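Local coordinates for protein alpha-1,3-glucanase (Bacillus circulans, PDB 5ZRU) that hydrolyses alpha-1,3-glucan, this chain being the catalytic unit of a longer GH87 enzyme that probably also binds carbohydrate through other domains, at residues T246-G251 with D278-Y283; L220-G225 with T255-T260; N308-N313 with V340-R345. One frame throughout, in Å; residues are numbered along the deposited sequence.

Contact 1: T246-G251 with D278-Y283. With ZN (zinc ion), chain F; CA (calcium ion), chain L; PE5 (3,6,9,12,15,18,21,24-octaoxahexacosan-1-ol), chain C.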
loop_
_atom_site.group_PDB
_atom_site.type_symbol
_atom_site.label_atom_id
_atom_site.label_comp_id
_atom_site.label_asym_id
_atom_site.label_seq_id
_atom_site.Cartn_x
_atom_site.Cartn_y
_atom_site.Cartn_z
ATOM N N THR A 246 25.346 3.362 3.360
ATOM C CA THR A 246 24.479 2.644 4.280
ATOM C C THR A 246 23.923 3.627 5.297
ATOM O O THR A 246 24.686 4.362 5.933
ATOM C CB THR A 246 25.240 1.514 4.973
ATOM O OG1 THR A 246 25.661 0.571 3.982
ATOM C CG2 THR A 246 24.349 0.808 6.007
ATOM N N ILE A 247 22.599 3.656 5.430
ATOM C CA ILE A 247 21.912 4.539 6.369
ATOM C C ILE A 247 20.990 3.676 7.214
ATOM O O ILE A 247 20.120 2.984 6.673
ATOM C CB ILE A 247 21.107 5.630 5.650
ATOM C CG1 ILE A 247 22.029 6.464 4.745
ATOM C CG2 ILE A 247 20.315 6.468 6.670
ATOM C CD1 ILE A 247 21.274 7.308 3.725
ATOM N N MET A 248 21.179 3.699 8.529
ATOM C CA MET A 248 20.434 2.802 9.399
ATOM C C MET A 248 19.935 3.559 10.618
ATOM O O MET A 248 20.714 4.258 11.272
ATOM C CB MET A 248 21.291 1.611 9.857
ATOM C CG MET A 248 20.486 0.530 10.590
ATOM S SD MET A 248 21.539 -0.717 11.381
ATOM C CE MET A 248 22.158 0.218 12.773
ATOM N N GLY A 249 18.650 3.397 10.932
ATOM C CA GLY A 249 18.080 3.958 12.136
ATOM C C GLY A 249 18.115 2.956 13.275
ATOM O O GLY A 249 18.679 1.864 13.171
ATOM N N ALA A 250 17.469 3.329 14.379
ATOM C CA ALA A 250 17.421 2.460 15.551
ATOM C C ALA A 250 16.219 1.516 15.554
ATOM O O ALA A 250 16.045 0.756 16.515
ATOM C CB ALA A 250 17.415 3.299 16.835
ATOM N N GLY A 251 15.401 1.530 14.507
ATOM C CA GLY A 251 14.226 0.674 14.438
ATOM C C GLY A 251 12.983 1.455 14.049
ATOM O O GLY A 251 12.841 2.641 14.357
ATOM N N ASP A 278 21.945 0.920 1.154
ATOM C CA ASP A 278 21.252 0.069 2.117
ATOM C C ASP A 278 20.637 1.005 3.142
ATOM O O ASP A 278 21.360 1.689 3.875
ATOM C CB ASP A 278 22.195 -0.934 2.792
ATOM C CG ASP A 278 21.442 -1.931 3.669
ATOM O OD1 ASP A 278 20.829 -2.859 3.123
ATOM O OD2 ASP A 278 21.421 -1.765 4.903
ATOM N N PHE A 279 19.309 1.068 3.162
ATOM C CA PHE A 279 18.578 2.028 3.980
ATOM C C PHE A 279 17.593 1.226 4.810
ATOM O O PHE A 279 16.801 0.464 4.248
ATOM C CB PHE A 279 17.856 3.047 3.081
ATOM C CG PHE A 279 17.229 4.190 3.821
ATOM C CD1 PHE A 279 16.050 4.014 4.537
ATOM C CD2 PHE A 279 17.800 5.460 3.768
ATOM C CE1 PHE A 279 15.462 5.080 5.224
ATOM C CE2 PHE A 279 17.216 6.533 4.453
ATOM C CZ PHE A 279 16.053 6.337 5.175
ATOM N N SER A 280 17.633 1.385 6.136
ATOM C CA SER A 280 16.827 0.475 6.940
ATOM C C SER A 280 16.485 1.070 8.293
ATOM O O SER A 280 17.152 1.986 8.785
ATOM C CB SER A 280 17.538 -0.870 7.155
ATOM O OG SER A 280 18.719 -0.719 7.932
ATOM N N HIS A 281 15.419 0.507 8.883
ATOM C CA HIS A 281 15.126 0.593 10.318
ATOM C C HIS A 281 14.728 2.005 10.734
ATOM O O HIS A 281 15.177 2.531 11.757
ATOM C CB HIS A 281 16.295 0.056 11.144
ATOM C CG HIS A 281 16.367 -1.437 11.113
ATOM N ND1 HIS A 281 15.337 -2.231 11.569
ATOM C CD2 HIS A 281 17.305 -2.277 10.620
ATOM C CE1 HIS A 281 15.652 -3.501 11.388
ATOM N NE2 HIS A 281 16.841 -3.555 10.815
ATOM N N ILE A 282 13.838 2.598 9.939
ATOM C CA ILE A 282 13.398 3.975 10.116
ATOM C C ILE A 282 11.912 4.034 9.818
ATOM O O ILE A 282 11.433 3.364 8.895
ATOM C CB ILE A 282 14.192 4.917 9.187
ATOM C CG1 ILE A 282 15.620 5.082 9.715
ATOM C CG2 ILE A 282 13.513 6.272 9.024
ATOM C CD1 ILE A 282 16.605 5.495 8.666
ATOM N N TYR A 283 11.180 4.808 10.617
ATOM C CA TYR A 283 9.828 5.241 10.282
ATOM C C TYR A 283 9.888 6.637 9.667
ATOM O O TYR A 283 10.622 7.501 10.153
ATOM C CB TYR A 283 8.935 5.251 11.527
ATOM C CG TYR A 283 7.626 5.963 11.315
ATOM C CD1 TYR A 283 6.544 5.314 10.727
ATOM C CD2 TYR A 283 7.467 7.294 11.699
ATOM C CE1 TYR A 283 5.338 5.970 10.519
ATOM C CE2 TYR A 283 6.260 7.960 11.487
ATOM C CZ TYR A 283 5.204 7.293 10.906
ATOM O OH TYR A 283 4.005 7.950 10.704
HETATM ZN ZN ZN F . 20.607 -3.432 5.680
HETATM CA CA CA L . 18.126 -5.281 10.491
HETATM C C48 PE5 C . 3.997 17.753 11.073
HETATM C C50 PE5 C . 2.822 17.129 10.312
HETATM O O1 PE5 C . 1.606 17.599 10.832
HETATM C C1 PE5 C . 0.462 17.146 10.161
HETATM C C2 PE5 C . -0.807 17.548 10.919
HETATM O O2 PE5 C . -0.841 16.902 12.160
HETATM C C3 PE5 C . -1.873 17.289 13.020
HETATM C C4 PE5 C . -1.738 16.547 14.356
HETATM O O3 PE5 C . -1.733 15.162 14.136
HETATM C C5 PE5 C . -1.703 14.346 15.277
HETATM C C6 PE5 C . -0.634 13.253 15.130
HETATM O O4 PE5 C . -1.138 12.101 14.503
HETATM C C7 PE5 C . -0.281 11.478 13.581
HETATM C C8 PE5 C . 1.081 11.196 14.220
HETATM O O5 PE5 C . 2.012 10.917 13.222
HETATM C C9 PE5 C . 3.347 10.903 13.648
HETATM C C10 PE5 C . 3.820 9.457 13.718
HETATM O O6 PE5 C . 4.334 9.202 14.991
HETATM C C11 PE5 C . 4.370 7.851 15.346
HETATM C C12 PE5 C . 4.663 7.707 16.834
HETATM O O7 PE5 C . 5.868 7.015 16.943
HETATM C C13 PE5 C . 5.921 6.074 17.975
HETATM C C14 PE5 C . 7.382 5.886 18.375
HETATM O O8 PE5 C . 8.027 7.123 18.268
HETATM C C15 PE5 C . 9.405 7.122 18.535
HETATM C C16 PE5 C . 9.687 8.000 19.763
HETATM O O52 PE5 C . 10.289 9.207 19.386
HETATM O O HOH W 1 20.856 0.304 6.672
HETATM O O HOH W 2 20.905 -2.941 7.722
HETATM O O HOH W 3 17.434 -6.829 9.067
HETATM O O HOH W 4 20.070 -4.430 9.424
#
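Thr-246 and Asp-278 send their side chains out side by side from neighbouring parallel strands, and only the aspartate of the two reaches a zinc ion. Asp-278 CB lies 4.0 Å from Thr-246 OG1. Its CG stands anti to the backbone N (chi1 -173°), beside the carbonyl carbon, and from there the carboxylate reaches the metal. OD2 binds the zinc at 2.0 Å, while OD1 stays farther from it, at 2.6 Å. The other ligands are His-312, water 2 and His-3, which apparently comes from the expression construct, so the full ligand set may not be nature's. Water 1 joins this carboxylate to the strands, bridging Asp-278 OD2, Ile-247 O and Ser-280 OG. On the same face the Met-248 chain runs past the serine, its CG 3.4 Å from Ser-280 OG, and also meets the edge of the His-281 ring, whose NE2 binds a calcium ion. The other face is apolar: Ile-247 CB lies 3.8 Å from Phe-279 CD2, Ile-247 CG2 is nearest Phe-279 CE2, and Ile-247 CD1 is nearest CD2. Backbone bonds stitch the pair together, beginning with Ile-247 N to Asp-278 O at 2.8 Å and nearly straight (167°), then alternating through Ser-280 N and Gly-249 N. At His-281 the chain turns a corner, and Gly-251 N follows it with a more bent bond to His-281 O, 2.9 Å long. Ile-282 CG1 sits 3.6 Å from Gly-249 CA, and His-281 O also lies against that CA. Parallel strands in register, side chains alternating between two faces and a sharp corner at His-281 are the marks of the right-handed parallel beta-helix of the pectate lyase-like clan.

Contact 2: L220-G225 with T255-T260. With PE5 (3,6,9,12,15,18,21,24-octaoxahexacosan-1-ol), chain C.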
loop_
_atom_site.group_PDB
_atom_site.type_symbol
_atom_site.label_atom_id
_atom_site.label_comp_id
_atom_site.label_asym_id
_atom_site.label_seq_id
_atom_site.Cartn_x
_atom_site.Cartn_y
_atom_site.Cartn_z
ATOM N N LEU A 220 26.064 5.617 8.079
ATOM C CA LEU A 220 25.342 6.749 8.658
ATOM C C LEU A 220 24.250 6.203 9.571
ATOM O O LEU A 220 23.300 5.572 9.104
ATOM C CB LEU A 220 24.746 7.650 7.573
ATOM C CG LEU A 220 23.851 8.799 8.064
ATOM C CD1 LEU A 220 24.551 9.603 9.144
ATOM C CD2 LEU A 220 23.428 9.711 6.897
ATOM N N TYR A 221 24.378 6.462 10.868
ATOM C CA TYR A 221 23.422 6.016 11.873
ATOM C C TYR A 221 22.501 7.164 12.267
ATOM O O TYR A 221 22.946 8.303 12.440
ATOM C CB TYR A 221 24.172 5.497 13.106
ATOM C CG TYR A 221 23.311 5.014 14.264
ATOM C CD1 TYR A 221 22.524 3.875 14.141
ATOM C CD2 TYR A 221 23.338 5.668 15.498
ATOM C CE1 TYR A 221 21.765 3.414 15.208
ATOM C CE2 TYR A 221 22.581 5.210 16.576
ATOM C CZ TYR A 221 21.801 4.078 16.414
ATOM O OH TYR A 221 21.067 3.607 17.456
ATOM N N ILE A 222 21.213 6.864 12.397
ATOM C CA ILE A 222 20.238 7.804 12.933
ATOM C C ILE A 222 19.728 7.215 14.246
ATOM O O ILE A 222 19.047 6.180 14.230
ATOM C CB ILE A 222 19.083 8.060 11.955
ATOM C CG1 ILE A 222 19.623 8.529 10.605
ATOM C CG2 ILE A 222 18.129 9.130 12.522
ATOM C CD1 ILE A 222 18.571 8.550 9.507
ATOM N N PRO A 223 20.047 7.814 15.402
ATOM C CA PRO A 223 19.673 7.188 16.680
ATOM C C PRO A 223 18.183 7.269 16.946
ATOM O O PRO A 223 17.433 7.838 16.145
ATOM C CB PRO A 223 20.463 7.999 17.715
ATOM C CG PRO A 223 20.619 9.325 17.080
ATOM C CD PRO A 223 20.820 9.047 15.602
ATOM N N ALA A 224 17.753 6.701 18.070
ATOM C CA ALA A 224 16.346 6.765 18.448
ATOM C C ALA A 224 15.902 8.210 18.636
ATOM O O ALA A 224 16.660 9.056 19.118
ATOM C CB ALA A 224 16.107 5.984 19.742
ATOM N N GLY A 225 14.657 8.481 18.271
ATOM C CA GLY A 225 14.063 9.789 18.447
ATOM C C GLY A 225 13.416 10.282 17.169
ATOM O O GLY A 225 13.506 9.669 16.107
ATOM N N THR A 255 13.133 5.291 15.614
ATOM C CA THR A 255 13.656 6.409 14.837
ATOM C C THR A 255 12.575 6.902 13.883
ATOM O O THR A 255 12.165 6.158 12.984
ATOM C CB THR A 255 14.902 5.991 14.052
ATOM O OG1 THR A 255 15.956 5.647 14.965
ATOM C CG2 THR A 255 15.364 7.127 13.151
ATOM N N ASN A 256 12.128 8.154 14.073
ATOM C CA ASN A 256 11.095 8.786 13.250
ATOM C C ASN A 256 11.707 9.943 12.472
ATOM O O ASN A 256 12.276 10.866 13.069
ATOM C CB ASN A 256 9.937 9.324 14.098
ATOM C CG ASN A 256 9.100 8.227 14.737
ATOM O OD1 ASN A 256 9.378 7.048 14.574
ATOM N ND2 ASN A 256 8.070 8.625 15.481
ATOM N N ILE A 257 11.567 9.913 11.152
ATOM C CA ILE A 257 11.887 11.062 10.316
ATOM C C ILE A 257 10.571 11.741 9.962
ATOM O O ILE A 257 9.714 11.150 9.289
ATOM C CB ILE A 257 12.666 10.667 9.052
ATOM C CG1 ILE A 257 14.058 10.126 9.407
ATOM C CG2 ILE A 257 12.813 11.884 8.137
ATOM C CD1 ILE A 257 14.874 9.689 8.171
ATOM N N GLN A 258 10.405 12.977 10.413
ATOM C CA GLN A 258 9.172 13.726 10.204
ATOM C C GLN A 258 9.456 14.866 9.238
ATOM O O GLN A 258 10.143 15.828 9.598
ATOM C CB GLN A 258 8.626 14.273 11.521
ATOM C CG GLN A 258 7.382 15.136 11.311
ATOM C CD GLN A 258 6.207 14.318 10.825
ATOM O OE1 GLN A 258 5.751 13.406 11.520
ATOM N NE2 GLN A 258 5.720 14.621 9.616
ATOM N N PHE A 259 8.955 14.760 8.010
ATOM C CA PHE A 259 9.032 15.888 7.096
ATOM C C PHE A 259 7.966 16.904 7.479
ATOM O O PHE A 259 6.809 16.545 7.696
ATOM C CB PHE A 259 8.868 15.423 5.649
ATOM C CG PHE A 259 10.041 14.618 5.155
ATOM C CD1 PHE A 259 11.163 15.255 4.640
ATOM C CD2 PHE A 259 10.038 13.226 5.242
ATOM C CE1 PHE A 259 12.244 14.527 4.204
ATOM C CE2 PHE A 259 11.130 12.483 4.802
ATOM C CZ PHE A 259 12.224 13.130 4.276
ATOM N N THR A 260 8.366 18.175 7.587
ATOM C CA THR A 260 7.488 19.206 8.119
ATOM C C THR A 260 6.936 20.152 7.067
ATOM O O THR A 260 6.066 20.971 7.396
ATOM C CB THR A 260 8.224 20.039 9.181
ATOM O OG1 THR A 260 9.378 20.652 8.592
ATOM C CG2 THR A 260 8.656 19.157 10.348
HETATM C C48 PE5 C . 3.997 17.753 11.073
HETATM C C50 PE5 C . 2.822 17.129 10.312
HETATM O O1 PE5 C . 1.606 17.599 10.832
HETATM C C1 PE5 C . 0.462 17.146 10.161
HETATM C C2 PE5 C . -0.807 17.548 10.919
HETATM O O2 PE5 C . -0.841 16.902 12.160
HETATM C C3 PE5 C . -1.873 17.289 13.020
HETATM C C4 PE5 C . -1.738 16.547 14.356
HETATM O O3 PE5 C . -1.733 15.162 14.136
HETATM C C5 PE5 C . -1.703 14.346 15.277
HETATM C C6 PE5 C . -0.634 13.253 15.130
HETATM O O4 PE5 C . -1.138 12.101 14.503
HETATM C C7 PE5 C . -0.281 11.478 13.581
HETATM C C8 PE5 C . 1.081 11.196 14.220
HETATM O O5 PE5 C . 2.012 10.917 13.222
HETATM C C9 PE5 C . 3.347 10.903 13.648
HETATM C C10 PE5 C . 3.820 9.457 13.718
HETATM O O6 PE5 C . 4.334 9.202 14.991
HETATM C C11 PE5 C . 4.370 7.851 15.346
HETATM C C12 PE5 C . 4.663 7.707 16.834
HETATM O O7 PE5 C . 5.868 7.015 16.943
HETATM C C13 PE5 C . 5.921 6.074 17.975
HETATM C C14 PE5 C . 7.382 5.886 18.375
HETATM O O8 PE5 C . 8.027 7.123 18.268
HETATM C C15 PE5 C . 9.405 7.122 18.535
HETATM C C16 PE5 C . 9.687 8.000 19.763
HETATM O O52 PE5 C . 10.289 9.207 19.386
#
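With chi1 of -65° in Thr-255 and -55° in Ile-222, the CG2 methyl of each residue lies anti to its own backbone N, and the two methyls are placed against each other. Thr-255 CG2 and Ile-222 CG2 come within 3.5 Å, tighter than a usual carbon contact, while the two side chains cross at about a right angle. The same threonine torsion sets OG1 beside its own N and over the backbone of the other segment, 2.9 Å from Pro-223 O. The firm polar partner of this hydroxyl is Ala-250 N, which follows strand 245-249 in the chain and donates to it. Farther inside, the Ile-222 chain reaches past the threonine until its CD1 lies 4.1 Å from Ile-257 CD1, again crossing nearly at right angles. Ile-282 packs on both isoleucines, and with them forms part of the beta-helix interior. Helix 203-216 also packs on Ile-222, through Phe-206. One backbone bond joins the segments: Asn-256 N gives its hydrogen to Gly-225 O at 2.9 Å, almost straight (172°), though the donor is tilted out of the carbonyl plane. Gly-225 adopts phi and psi angles at which a CB would press on the preceding carbonyl O, and from it the chain enters strand 225-229 beside strand 255-259. On the other side of strand 255-259, Asn-256 ND2 donates to O7 of a polyether molecule at 3.1 Å, with a weak second bond to O8. Gln-258 NE2 folds onto the backbone of the next residue, donating to Phe-259 O at 2.9 Å. Alternation along 255-259 thus separates the chemistry: Thr-255 and Ile-257 bring carbon to the packed interior, while Asn-256 offers its amide to a bound polyether, probably a crystallisation additive, and Gln-258 lies beside its carbon chain.

Contact 3: N308-N313 with V340-R345. With ZN (zinc ion), chain F.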
loop_
_atom_site.group_PDB
_atom_site.type_symbol
_atom_site.label_atom_id
_atom_site.label_comp_id
_atom_site.label_asym_id
_atom_site.label_seq_id
_atom_site.Cartn_x
_atom_site.Cartn_y
_atom_site.Cartn_z
ATOM N N ASN A 308 21.777 -3.648 -6.875
ATOM C CA ASN A 308 21.686 -4.535 -5.708
ATOM C C ASN A 308 21.501 -3.766 -4.406
ATOM O O ASN A 308 22.022 -4.152 -3.358
ATOM C CB ASN A 308 22.900 -5.465 -5.610
ATOM C CG ASN A 308 22.857 -6.561 -6.635
ATOM O OD1 ASN A 308 21.825 -6.773 -7.269
ATOM N ND2 ASN A 308 23.972 -7.269 -6.809
ATOM N N SER A 309 20.732 -2.681 -4.462
ATOM C CA SER A 309 20.440 -1.928 -3.250
ATOM C C SER A 309 19.314 -2.588 -2.458
ATOM O O SER A 309 18.583 -3.441 -2.958
ATOM C CB SER A 309 20.078 -0.482 -3.589
ATOM O OG SER A 309 21.181 0.185 -4.197
ATOM N N LYS A 310 19.203 -2.204 -1.187
ATOM C CA LYS A 310 18.100 -2.654 -0.352
ATOM C C LYS A 310 17.542 -1.477 0.426
ATOM O O LYS A 310 18.305 -0.700 1.008
ATOM C CB LYS A 310 18.536 -3.734 0.644
ATOM C CG LYS A 310 19.075 -5.012 0.057
ATOM C CD LYS A 310 18.796 -6.159 1.030
ATOM C CE LYS A 310 19.140 -7.516 0.434
ATOM N NZ LYS A 310 20.600 -7.783 0.448
ATOM N N VAL A 311 16.221 -1.352 0.441
ATOM C CA VAL A 311 15.520 -0.540 1.430
ATOM C C VAL A 311 14.656 -1.522 2.201
ATOM O O VAL A 311 13.752 -2.141 1.624
ATOM C CB VAL A 311 14.678 0.582 0.803
ATOM C CG1 VAL A 311 14.060 1.468 1.906
ATOM C CG2 VAL A 311 15.513 1.412 -0.167
ATOM N N HIS A 312 14.951 -1.718 3.484
ATOM C CA HIS A 312 14.313 -2.811 4.195
ATOM C C HIS A 312 14.009 -2.411 5.630
ATOM O O HIS A 312 14.665 -1.543 6.205
ATOM C CB HIS A 312 15.193 -4.074 4.158
ATOM C CG HIS A 312 16.476 -3.955 4.923
ATOM N ND1 HIS A 312 16.576 -4.274 6.262
ATOM C CD2 HIS A 312 17.721 -3.584 4.531
ATOM C CE1 HIS A 312 17.823 -4.103 6.663
ATOM N NE2 HIS A 312 18.538 -3.686 5.633
ATOM N N ASN A 313 12.979 -3.040 6.194
ATOM C CA ASN A 313 12.568 -2.749 7.567
ATOM C C ASN A 313 12.319 -1.250 7.749
ATOM O O ASN A 313 12.822 -0.616 8.676
ATOM C CB ASN A 313 13.613 -3.259 8.563
ATOM C CG ASN A 313 13.747 -4.767 8.534
ATOM O OD1 ASN A 313 14.484 -5.325 7.721
ATOM N ND2 ASN A 313 13.033 -5.435 9.431
ATOM N N VAL A 340 15.998 -4.499 -3.767
ATOM C CA VAL A 340 15.108 -5.288 -2.922
ATOM C C VAL A 340 14.496 -4.371 -1.876
ATOM O O VAL A 340 15.214 -3.718 -1.106
ATOM C CB VAL A 340 15.837 -6.465 -2.255
ATOM C CG1 VAL A 340 14.871 -7.223 -1.316
ATOM C CG2 VAL A 340 16.385 -7.404 -3.327
ATOM N N ILE A 341 13.169 -4.327 -1.848
ATOM C CA ILE A 341 12.405 -3.687 -0.789
ATOM C C ILE A 341 11.782 -4.816 0.022
ATOM O O ILE A 341 11.059 -5.648 -0.533
ATOM C CB ILE A 341 11.330 -2.755 -1.372
ATOM C CG1 ILE A 341 11.980 -1.618 -2.172
ATOM C CG2 ILE A 341 10.423 -2.203 -0.263
ATOM C CD1 ILE A 341 10.961 -0.818 -3.021
ATOM N N GLU A 342 12.082 -4.891 1.317
ATOM C CA GLU A 342 11.557 -6.026 2.060
ATOM C C GLU A 342 11.276 -5.656 3.505
ATOM O O GLU A 342 11.797 -4.670 4.035
ATOM C CB GLU A 342 12.509 -7.236 2.010
ATOM C CG GLU A 342 13.857 -7.001 2.666
ATOM C CD GLU A 342 14.826 -8.169 2.457
ATOM O OE1 GLU A 342 14.375 -9.273 2.070
ATOM O OE2 GLU A 342 16.036 -7.983 2.684
ATOM N N ASN A 343 10.431 -6.475 4.132
ATOM C CA ASN A 343 10.166 -6.396 5.571
ATOM C C ASN A 343 9.662 -5.013 5.974
ATOM O O ASN A 343 9.981 -4.518 7.059
ATOM C CB ASN A 343 11.415 -6.755 6.387
ATOM C CG ASN A 343 12.013 -8.108 6.015
ATOM O OD1 ASN A 343 11.356 -8.966 5.417
ATOM N ND2 ASN A 343 13.280 -8.308 6.400
ATOM N N SER A 344 8.876 -4.381 5.105
ATOM C CA SER A 344 8.519 -2.982 5.284
ATOM C C SER A 344 7.009 -2.794 5.338
ATOM O O SER A 344 6.221 -3.680 4.998
ATOM C CB SER A 344 9.121 -2.123 4.168
ATOM O OG SER A 344 10.538 -2.205 4.200
ATOM N N ARG A 345 6.616 -1.609 5.791
ATOM C CA ARG A 345 5.218 -1.230 5.972
ATOM C C ARG A 345 5.010 0.047 5.176
ATOM O O ARG A 345 5.572 1.095 5.510
ATOM C CB ARG A 345 4.893 -1.044 7.453
ATOM C CG ARG A 345 5.209 -2.310 8.270
ATOM C CD ARG A 345 5.056 -2.098 9.787
ATOM N NE ARG A 345 5.748 -3.160 10.530
ATOM C CZ ARG A 345 5.484 -3.486 11.795
ATOM N NH1 ARG A 345 4.543 -2.838 12.457
ATOM N NH2 ARG A 345 6.150 -4.473 12.396
HETATM ZN ZN ZN F . 20.607 -3.432 5.680
HETATM O O HOH W 2 20.905 -2.941 7.722
#
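A corner of the parallel beta-helix, where the chain turns after strand 310-312 and similarly after 340-342, brings Asn-313 and Asn-343 together. They lie side by side, pointing the same way, with amide planes 72° apart and a weak bond from Asn-343 ND2 to Asn-313 OD1 at 3.5 Å. Asn-343 OD1 accepts from Asn-367 ND2, consistent with a short asparagine ladder, as known from pectate lyase-like helices; Asn-343 ND2 also bonds to Asn-5 O. Asn-313 OD1 has a stronger partner: His-312 ND1 donates to it at 2.8 Å, on a lone pair and in the ring plane. That bond fixes the rotation of the imidazole, whose NE2 binds zinc at 2.1 Å, so the asparagine acts as a second-shell residue of the metal site. Glu-342 O is gripped twice, by Asn-313 N at 3.0 Å in the carbonyl plane and by Ser-344 OG at 2.8 Å from above it. Glu-342 CG packs 3.5 Å from His-312 CB. The Glu-342 and Lys-310 side chains cross obliquely, Glu-342 OE2 lying 3.7 Å from Lys-310 CD and bonding to Asn-5 ND2; Arg-366 forms a salt bridge with Glu-342 OE1, whereas Lys-310 NZ bonds to His-3 O.

From the N terminus, 220-225 comes first and 246-251 second; 255-260 then closes contact 2 before 278-283 closes contact 1, so these two loops cross. Contact 3 follows in series, opening at 308-313 after contact 1 has closed and closing at 340-345. Contacts 1 and 2 touch where Tyr-283 O meets Ile-257 N in a probable hydrogen bond, pairing the part of strand 277-285 after the corner with strand 255-259. Contact 1 passes the stack on to contact 3 through His-281 N and Asn-313 O, and the zinc ion spans both. Contacts 2 and 3 do not touch, their centres being about 17 Å apart; contact 1 lies between them.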